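Local structure of putative zinc protease (Bordetella pertussis, 3IH6) at residues Gln118-Leu121 with Glu122-Arg125. The protein probably acts as a zinc-dependent endopeptidase of the M16 family; this chain is one piece of it, matching the family's inactive domain. Numbering follows the deposited sequence.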
# COMPACT_ATOMS: atom_id res chain seq x y z
N GLN E 118 -10.61 9.45 30.99
CA GLN E 118 -11.64 9.13 29.98
C GLN E 118 -11.14 9.49 28.59
O GLN E 118 -11.27 8.69 27.65
CB GLN E 118 -12.97 9.87 30.25
CG GLN E 118 -14.19 9.39 29.44
CD GLN E 118 -14.32 7.88 29.36
OE1 GLN E 118 -14.13 7.16 30.35
NE2 GLN E 118 -14.60 7.38 28.16
N GLU E 119 -10.55 10.69 28.50
CA GLU E 119 -9.94 11.23 27.27
C GLU E 119 -8.83 10.33 26.71
O GLU E 119 -8.67 10.17 25.49
CB GLU E 119 -9.39 12.64 27.56
CG GLU E 119 -8.80 13.39 26.35
CD GLU E 119 -8.29 14.79 26.72
OE1 GLU E 119 -8.68 15.30 27.78
OE2 GLU E 119 -7.49 15.39 25.95
N GLU E 120 -8.05 9.72 27.61
CA GLU E 120 -6.98 8.82 27.16
C GLU E 120 -7.54 7.56 26.51
O GLU E 120 -6.97 7.05 25.51
CB GLU E 120 -6.06 8.42 28.30
CG GLU E 120 -5.03 9.51 28.54
CD GLU E 120 -4.27 9.32 29.83
OE1 GLU E 120 -4.81 8.70 30.77
OE2 GLU E 120 -3.10 9.76 29.87
N LEU E 121 -8.65 7.09 27.10
CA LEU E 121 -9.33 5.92 26.60
C LEU E 121 -9.95 6.23 25.25
O LEU E 121 -9.90 5.40 24.33
CB LEU E 121 -10.40 5.40 27.56
CG LEU E 121 -11.32 4.27 27.03
CD1 LEU E 121 -10.55 3.04 26.57
CD2 LEU E 121 -12.27 3.88 28.10
N GLU E 122 -10.52 7.42 25.11
CA GLU E 122 -11.11 7.78 23.84
C GLU E 122 -10.01 7.91 22.78
O GLU E 122 -10.24 7.57 21.62
CB GLU E 122 -11.92 9.07 23.93
CG GLU E 122 -13.20 9.02 24.75
CD GLU E 122 -14.11 7.86 24.37
OE1 GLU E 122 -13.98 7.29 23.27
OE2 GLU E 122 -14.98 7.50 25.20
N ARG E 123 -8.83 8.44 23.14
CA ARG E 123 -7.74 8.50 22.15
C ARG E 123 -7.36 7.09 21.61
O ARG E 123 -7.29 6.85 20.39
CB ARG E 123 -6.52 9.26 22.69
CG ARG E 123 -5.26 9.02 21.85
CD ARG E 123 -4.05 9.90 22.21
NE ARG E 123 -3.56 9.73 23.58
CZ ARG E 123 -2.69 8.81 24.02
NH1 ARG E 123 -2.19 7.86 23.23
NH2 ARG E 123 -2.33 8.82 25.30
N ALA E 124 -7.16 6.14 22.54
CA ALA E 124 -6.80 4.78 22.17
C ALA E 124 -7.94 4.05 21.46
O ALA E 124 -7.68 3.29 20.49
CB ALA E 124 -6.38 4.03 23.38
N ARG E 125 -9.18 4.32 21.89
CA ARG E 125 -10.36 3.72 21.24
C ARG E 125 -10.51 4.20 19.81
O ARG E 125 -10.75 3.39 18.91
CB ARG E 125 -11.67 4.01 22.02
CG ARG E 125 -12.75 2.96 21.76
CD ARG E 125 -14.22 3.42 21.90
NE ARG E 125 -14.48 4.31 23.03
CZ ARG E 125 -14.74 3.91 24.27
NH1 ARG E 125 -14.97 4.82 25.21
NH2 ARG E 125 -14.81 2.62 24.59
O HOH W 1 -15.94 4.19 27.91
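Gln118 and Glu122, one turn apart at the start of helix 118-136, meet twice: Glu122 N donates to Gln118 O at 2.9 Å, and Gln118 NE2 reaches Glu122 OE2 at 3.0 Å. The second bond is weak, its N-H...O angle only 129° and the amide and carboxylate planes turned 54° apart. Bends at chi2 in both chains bring their ends toward each other. Arg125 holds the same carboxylate far more firmly, side-on: NE bonds Glu122 OE1 on its syn side, while NH1 forms a salt bridge to Glu122 OE2 at 2.7 Å, coming from above the carboxylate plane.

Leu121, Ala124 and Arg125, all buried, form the tight side. Leu121 CG lies over one face of the Arg125 guanidinium, 4.1 Å from NH1, and its side chain packs on Leu170 and Val173 of helix 170-180; Ala124 rests against helix 39-52. The loose side is that of exposed Gln118, where water 1, 2.9 Å from Arg125 NH1, lies in the guanidinium plane and bonds Gln118 NE2 only weakly. Separately, Glu119 OE2 bonds Ser56 OG of the second subunit.

Arg125 NH2 also donates to the carbonyls of Val165 and Ala168. With Glu122 gripping the other edge, the guanidinium is fixed in rotation, and the ion pair probably favours a charged carboxylate, with Gln118 a lesser partner.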